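Local coordinates for protein diacylglycerol O-acyltransferase (Marinobacter hydrocarbonoclasticus, PDB 6CHJ) that is a wax ester synthase/diacylglycerol acyltransferase that probably transfers the acyl group of an acyl-CoA to a diacylglycerol, making triacylglycerol, at residues R48-V53 against M161-D166; E79-F84 against P113-H118. All coordinates share one frame; numbering follows the deposited sequence.

How the interactions relate
A buried strand pair, interaction 2, stands beside a partly buried contact between a helix end and a loop, interaction 1. Interaction 2 is regular: it pairs two parallel strands through backbone hydrogen bonds, with stacked rings at one end and charged groups on one face. Interaction 1 lies further out, joining the end of helix 39-49 to a long loop through apolar packing, one weak bond across the contact and two carboxylates held close together. Along the chain interaction 2 is nested inside the loop that interaction 1 closes. They meet where the Trp165 ring lies against Trp115, Phe82 and Val117, and again where Arg48 forms a salt bridge with Glu79.

Interaction 1 of 2, residues R48-V53 against M161-D166; sequences RQKTEV and MPPIWD
The indole NE1 of Trp165 reaches the carbonyl O of Lys50 over 3.4 Å, a weak hydrogen bond with an N-H...O angle of 150°. The tryptophan is presented by a type I beta turn from Pro163 to Asp166, closed by Asp166 N and Pro163 O at 3.0 Å, in the loop that leads toward helix 200-212. Its side chain leaves the backbone toward 48-53, where the chain comes out of helix 39-49, and with CG lodged between the backbone N and the carbonyl carbon (chi1 54°) the pyrrole edge is brought to the carbonyls there. Two of them line that edge: Lys50 O, and Glu52 O, which lies in the ring plane 3.5 Å from Trp165 CD1. Pro163 CG sits over one indole face, offset toward the rim. Val53 CG2 meets Trp165 CD1 obliquely at 3.7 Å. The indole also packs on Leu47 of helix 39-49. Were this tryptophan an alanine, the Lys50 carbonyl would probably lose this donor and a gap would be likely to open between the turn and the helix end. Lys50, bent at its second and third torsions, brings CD to 3.8 Å from Pro163 CD, and its NZ passes near Pro162 CA. Nearer the surface, two carboxylates approach almost at right angles (planes 82° apart), with Glu52 OE2 3.2 Å from Asp166 OD1. Such closeness of like charges would probably raise the proton affinity of one of them. Lys50 NZ may offset some of this charge only from a distance, 5.2 Å from Asp166 OD2.

Interaction 2 of 2, residues E79-F84 against P113-H118; sequences EHHFRF and PMWEVH
His81 O accepts the Val117 backbone N-H at 2.9 Å, and Arg83 N returns a bond of the same length to Val117 O, so that strand 82-84 pairs in parallel with 115-118. These are the neighbouring strands of a beta-alpha-beta unit whose helix is 93-105, and 82-86 is an outermost strand of its sheet within the chain. Helix 78-81 runs directly into the first of them. Aromatic contacts gather at that junction. His81 and the five-membered ring of Trp115 form an offset stack, their planes 27° apart, while His81 CB lies over the six-membered ring in a CH-pi contact, 3.4 Å from its centroid. The indole nitrogen of Trp115 is bonded to Phe57 O, which is likely to limit the rotation of the indole against the histidine. At the edge of its own ring, His81 NE2 gives a weak bond to Pro113 O (3.0 Å), and His81 ND1 is held by Asp77 O. Apolar packing is lighter, Phe82 CD1 approaching Val117 CB on the sheet face these two share. Charged and polar groups meet on the face that carries Arg83, Glu116 and His118. The guanidinium, carried on a chain extended from CG to NE, grips His80 O in its own plane with both NE and NH2. The Glu116 carboxylate stacks over one of its faces, planes 23° apart; the resulting salt bridge is long, with no N-H directed at the oxygen. Glu116 is steadied instead by His118, whose NE2 meets Glu116 OE1 on the anti side at 2.8 Å.

Interaction 1 of 2, residues R48-V53 against M161-D166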
loop_
_atom_site.group_PDB
_atom_site.type_symbol
_atom_site.label_atom_id
_atom_site.label_comp_id
_atom_site.label_asym_id
_atom_site.label_seq_id
_atom_site.Cartn_x
_atom_site.Cartn_y
_atom_site.Cartn_z
ATOM N N ARG B 48 -14.976 -5.061 14.604
ATOM C CA ARG B 48 -15.742 -4.631 13.435
ATOM C C ARG B 48 -17.056 -3.992 13.851
ATOM O O ARG B 48 -17.522 -3.040 13.217
ATOM C CB ARG B 48 -16.011 -5.815 12.516
ATOM C CG ARG B 48 -14.795 -6.315 11.791
ATOM C CD ARG B 48 -15.232 -7.171 10.632
ATOM N NE ARG B 48 -14.489 -8.423 10.541
ATOM C CZ ARG B 48 -13.385 -8.564 9.816
ATOM N NH1 ARG B 48 -12.906 -7.520 9.146
ATOM N NH2 ARG B 48 -12.764 -9.741 9.764
ATOM N N GLN B 49 -17.660 -4.506 14.922
ATOM C CA GLN B 49 -18.899 -3.936 15.438
ATOM C C GLN B 49 -18.693 -2.499 15.891
ATOM O O GLN B 49 -19.448 -1.601 15.503
ATOM C CB GLN B 49 -19.423 -4.795 16.592
ATOM C CG GLN B 49 -20.113 -6.051 16.132
ATOM C CD GLN B 49 -21.061 -5.747 15.005
ATOM O OE1 GLN B 49 -20.823 -6.117 13.852
ATOM N NE2 GLN B 49 -22.139 -5.036 15.324
ATOM N N LYS B 50 -17.662 -2.265 16.703
ATOM C CA LYS B 50 -17.410 -0.954 17.288
ATOM C C LYS B 50 -17.278 0.117 16.209
ATOM O O LYS B 50 -16.215 0.269 15.597
ATOM C CB LYS B 50 -16.166 -1.018 18.164
ATOM C CG LYS B 50 -16.187 -2.208 19.115
ATOM C CD LYS B 50 -15.673 -1.836 20.499
ATOM C CE LYS B 50 -16.495 -0.693 21.093
ATOM N NZ LYS B 50 -16.037 -0.280 22.456
ATOM N N THR B 51 -18.359 0.868 15.986
ATOM C CA THR B 51 -18.479 1.789 14.864
ATOM C C THR B 51 -18.371 3.254 15.271
ATOM O O THR B 51 -18.212 4.112 14.396
ATOM C CB THR B 51 -19.811 1.547 14.130
ATOM O OG1 THR B 51 -19.914 0.165 13.779
ATOM C CG2 THR B 51 -19.905 2.361 12.844
ATOM N N GLU B 52 -18.432 3.579 16.558
ATOM C CA GLU B 52 -18.257 4.975 16.939
ATOM C C GLU B 52 -16.784 5.362 16.856
ATOM O O GLU B 52 -15.894 4.617 17.292
ATOM C CB GLU B 52 -18.800 5.243 18.343
ATOM C CG GLU B 52 -18.759 6.724 18.718
ATOM C CD GLU B 52 -19.242 6.994 20.134
ATOM O OE1 GLU B 52 -20.479 7.091 20.332
ATOM O OE2 GLU B 52 -18.382 7.118 21.040
ATOM N N VAL B 53 -16.536 6.528 16.263
ATOM C CA VAL B 53 -15.196 7.042 16.000
ATOM C C VAL B 53 -15.165 8.491 16.454
ATOM O O VAL B 53 -16.016 9.283 16.046
ATOM C CB VAL B 53 -14.820 6.946 14.506
ATOM C CG1 VAL B 53 -13.498 7.664 14.234
ATOM C CG2 VAL B 53 -14.764 5.490 14.037
ATOM N N MET B 161 -12.588 -2.758 26.973
ATOM C CA MET B 161 -11.864 -1.521 26.688
ATOM C C MET B 161 -11.968 -1.154 25.208
ATOM O O MET B 161 -11.923 -2.037 24.344
ATOM C CB MET B 161 -10.394 -1.658 27.052
ATOM C CG MET B 161 -10.035 -1.232 28.471
ATOM S SD MET B 161 -8.524 -2.080 28.983
ATOM C CE MET B 161 -9.230 -3.525 29.738
ATOM N N PRO B 162 -12.063 0.140 24.916
ATOM C CA PRO B 162 -12.274 0.587 23.532
ATOM C C PRO B 162 -11.050 0.347 22.662
ATOM O O PRO B 162 -9.962 0.015 23.162
ATOM C CB PRO B 162 -12.543 2.097 23.679
ATOM C CG PRO B 162 -12.776 2.331 25.124
ATOM C CD PRO B 162 -12.038 1.267 25.862
ATOM N N PRO B 163 -11.202 0.497 21.346
ATOM C CA PRO B 163 -10.049 0.599 20.448
ATOM C C PRO B 163 -9.608 2.051 20.249
ATOM O O PRO B 163 -10.313 3.001 20.601
ATOM C CB PRO B 163 -10.590 0.001 19.143
ATOM C CG PRO B 163 -12.065 0.340 19.175
ATOM C CD PRO B 163 -12.463 0.243 20.619
ATOM N N ILE B 164 -8.414 2.205 19.662
ATOM C CA ILE B 164 -7.780 3.524 19.589
ATOM C C ILE B 164 -8.639 4.540 18.850
ATOM O O ILE B 164 -8.517 5.750 19.081
ATOM C CB ILE B 164 -6.393 3.434 18.925
ATOM C CG1 ILE B 164 -5.548 4.644 19.332
ATOM C CG2 ILE B 164 -6.533 3.398 17.390
ATOM C CD1 ILE B 164 -4.087 4.464 19.084
ATOM N N TRP B 165 -9.493 4.096 17.937
ATOM C CA TRP B 165 -10.201 5.110 17.174
ATOM C C TRP B 165 -11.347 5.729 17.955
ATOM O O TRP B 165 -11.905 6.739 17.508
ATOM C CB TRP B 165 -10.695 4.533 15.849
ATOM C CG TRP B 165 -11.519 3.290 15.940
ATOM C CD1 TRP B 165 -12.850 3.215 16.194
ATOM C CD2 TRP B 165 -11.066 1.939 15.742
ATOM N NE1 TRP B 165 -13.257 1.901 16.177
ATOM C CE2 TRP B 165 -12.182 1.101 15.895
ATOM C CE3 TRP B 165 -9.829 1.365 15.451
ATOM C CZ2 TRP B 165 -12.101 -0.282 15.766
ATOM C CZ3 TRP B 165 -9.746 -0.008 15.319
ATOM C CH2 TRP B 165 -10.874 -0.819 15.475
ATOM N N ASP B 166 -11.679 5.173 19.125
ATOM C CA ASP B 166 -12.763 5.655 19.985
ATOM C C ASP B 166 -12.205 5.820 21.395
ATOM O O ASP B 166 -12.179 4.863 22.171
ATOM C CB ASP B 166 -13.949 4.693 19.965
ATOM C CG ASP B 166 -15.276 5.383 20.272
ATOM O OD1 ASP B 166 -15.444 6.590 19.946
ATOM O OD2 ASP B 166 -16.156 4.709 20.846
#

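Interaction 2 of 2, residues E79-F84 against P113-H118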
loop_
_atom_site.group_PDB
_atom_site.type_symbol
_atom_site.label_atom_id
_atom_site.label_comp_id
_atom_site.label_asym_id
_atom_site.label_seq_id
_atom_site.Cartn_x
_atom_site.Cartn_y
_atom_site.Cartn_z
ATOM N N GLU B 79 -14.562 -0.760 7.815
ATOM C CA GLU B 79 -13.793 -1.880 7.292
ATOM C C GLU B 79 -12.763 -1.438 6.263
ATOM O O GLU B 79 -11.957 -2.269 5.802
ATOM C CB GLU B 79 -14.704 -2.958 6.707
ATOM C CG GLU B 79 -14.093 -4.375 6.742
ATOM C CD GLU B 79 -13.261 -4.718 8.009
ATOM O OE1 GLU B 79 -13.521 -4.173 9.117
ATOM O OE2 GLU B 79 -12.345 -5.576 7.893
ATOM N N HIS B 80 -12.758 -0.152 5.906
ATOM C CA HIS B 80 -11.570 0.374 5.248
ATOM C C HIS B 80 -10.436 0.618 6.243
ATOM O O HIS B 80 -9.283 0.282 5.959
ATOM C CB HIS B 80 -11.884 1.672 4.499
ATOM C CG HIS B 80 -10.670 2.327 3.935
ATOM N ND1 HIS B 80 -10.071 1.896 2.766
ATOM C CD2 HIS B 80 -9.912 3.347 4.401
ATOM C CE1 HIS B 80 -9.000 2.637 2.537
ATOM N NE2 HIS B 80 -8.879 3.520 3.514
ATOM N N HIS B 81 -10.738 1.202 7.412
ATOM C CA HIS B 81 -9.685 1.582 8.352
ATOM C C HIS B 81 -9.238 0.418 9.247
ATOM O O HIS B 81 -8.068 0.358 9.639
ATOM C CB HIS B 81 -10.152 2.765 9.210
ATOM C CG HIS B 81 -10.490 3.996 8.427
ATOM N ND1 HIS B 81 -11.715 4.183 7.819
ATOM C CD2 HIS B 81 -9.775 5.118 8.176
ATOM C CE1 HIS B 81 -11.733 5.362 7.219
ATOM N NE2 HIS B 81 -10.570 5.951 7.421
ATOM N N PHE B 82 -10.128 -0.511 9.578
ATOM C CA PHE B 82 -9.798 -1.645 10.437
ATOM C C PHE B 82 -9.655 -2.914 9.610
ATOM O O PHE B 82 -10.535 -3.233 8.807
ATOM C CB PHE B 82 -10.860 -1.853 11.512
ATOM C CG PHE B 82 -10.660 -3.106 12.299
ATOM C CD1 PHE B 82 -9.471 -3.316 12.988
ATOM C CD2 PHE B 82 -11.645 -4.085 12.343
ATOM C CE1 PHE B 82 -9.268 -4.472 13.713
ATOM C CE2 PHE B 82 -11.461 -5.239 13.065
ATOM C CZ PHE B 82 -10.262 -5.439 13.752
ATOM N N ARG B 83 -8.568 -3.658 9.825
ATOM C CA ARG B 83 -8.264 -4.789 8.962
ATOM C C ARG B 83 -7.778 -5.969 9.780
ATOM O O ARG B 83 -6.988 -5.813 10.718
ATOM C CB ARG B 83 -7.219 -4.420 7.907
ATOM C CG ARG B 83 -7.711 -3.304 7.025
ATOM C CD ARG B 83 -6.937 -3.153 5.767
ATOM N NE ARG B 83 -7.230 -1.843 5.191
ATOM C CZ ARG B 83 -6.435 -1.219 4.337
ATOM N NH1 ARG B 83 -5.303 -1.798 3.967
ATOM N NH2 ARG B 83 -6.756 -0.021 3.867
ATOM N N PHE B 84 -8.248 -7.144 9.395
ATOM C CA PHE B 84 -7.934 -8.409 10.028
ATOM C C PHE B 84 -7.089 -9.187 9.034
ATOM O O PHE B 84 -7.560 -9.524 7.941
ATOM C CB PHE B 84 -9.219 -9.153 10.393
ATOM C CG PHE B 84 -9.005 -10.435 11.160
ATOM C CD1 PHE B 84 -7.871 -10.623 11.944
ATOM C CD2 PHE B 84 -9.954 -11.452 11.100
ATOM C CE1 PHE B 84 -7.682 -11.805 12.645
ATOM C CE2 PHE B 84 -9.782 -12.643 11.807
ATOM C CZ PHE B 84 -8.645 -12.819 12.581
ATOM N N PRO B 113 -10.128 9.794 6.436
ATOM C CA PRO B 113 -9.281 9.989 7.619
ATOM C C PRO B 113 -8.097 9.037 7.565
ATOM O O PRO B 113 -8.234 7.868 7.201
ATOM C CB PRO B 113 -10.219 9.678 8.794
ATOM C CG PRO B 113 -11.454 9.075 8.167
ATOM C CD PRO B 113 -11.543 9.627 6.800
ATOM N N MET B 114 -6.918 9.556 7.863
ATOM C CA MET B 114 -5.696 8.868 7.472
ATOM C C MET B 114 -5.153 8.031 8.630
ATOM O O MET B 114 -4.085 8.283 9.192
ATOM C CB MET B 114 -4.688 9.876 6.950
ATOM C CG MET B 114 -5.259 10.706 5.803
ATOM S SD MET B 114 -4.035 11.703 4.941
ATOM C CE MET B 114 -4.463 13.364 5.503
ATOM N N TRP B 115 -5.904 6.979 8.957
ATOM C CA TRP B 115 -5.431 6.027 9.945
ATOM C C TRP B 115 -5.841 4.624 9.527
ATOM O O TRP B 115 -6.848 4.438 8.847
ATOM C CB TRP B 115 -5.963 6.349 11.337
ATOM C CG TRP B 115 -7.451 6.299 11.454
ATOM C CD1 TRP B 115 -8.325 7.330 11.247
ATOM C CD2 TRP B 115 -8.247 5.167 11.826
ATOM N NE1 TRP B 115 -9.613 6.906 11.458
ATOM C CE2 TRP B 115 -9.593 5.582 11.816
ATOM C CE3 TRP B 115 -7.954 3.841 12.159
ATOM C CZ2 TRP B 115 -10.644 4.718 12.133
ATOM C CZ3 TRP B 115 -8.997 2.986 12.479
ATOM C CH2 TRP B 115 -10.322 3.430 12.468
ATOM N N GLU B 116 -5.027 3.645 9.906
ATOM C CA GLU B 116 -5.380 2.241 9.764
ATOM C C GLU B 116 -4.966 1.514 11.030
ATOM O O GLU B 116 -3.928 1.835 11.622
ATOM C CB GLU B 116 -4.691 1.591 8.570
ATOM C CG GLU B 116 -5.105 2.135 7.221
ATOM C CD GLU B 116 -4.093 1.831 6.127
ATOM O OE1 GLU B 116 -3.307 0.862 6.256
ATOM O OE2 GLU B 116 -4.074 2.585 5.132
ATOM N N VAL B 117 -5.770 0.537 11.440
ATOM C CA VAL B 117 -5.378 -0.434 12.457
ATOM C C VAL B 117 -5.412 -1.820 11.824
ATOM O O VAL B 117 -6.419 -2.213 11.221
ATOM C CB VAL B 117 -6.294 -0.385 13.693
ATOM C CG1 VAL B 117 -5.799 -1.356 14.741
ATOM C CG2 VAL B 117 -6.400 1.025 14.241
ATOM N N HIS B 118 -4.320 -2.561 11.976
ATOM C CA HIS B 118 -4.170 -3.891 11.406
ATOM C C HIS B 118 -4.038 -4.889 12.554
ATOM O O HIS B 118 -3.009 -4.928 13.242
ATOM C CB HIS B 118 -2.954 -3.940 10.479
ATOM C CG HIS B 118 -3.103 -3.130 9.223
ATOM N ND1 HIS B 118 -3.042 -3.691 7.964
ATOM C CD2 HIS B 118 -3.303 -1.800 9.034
ATOM C CE1 HIS B 118 -3.206 -2.746 7.054
ATOM N NE2 HIS B 118 -3.367 -1.589 7.678
#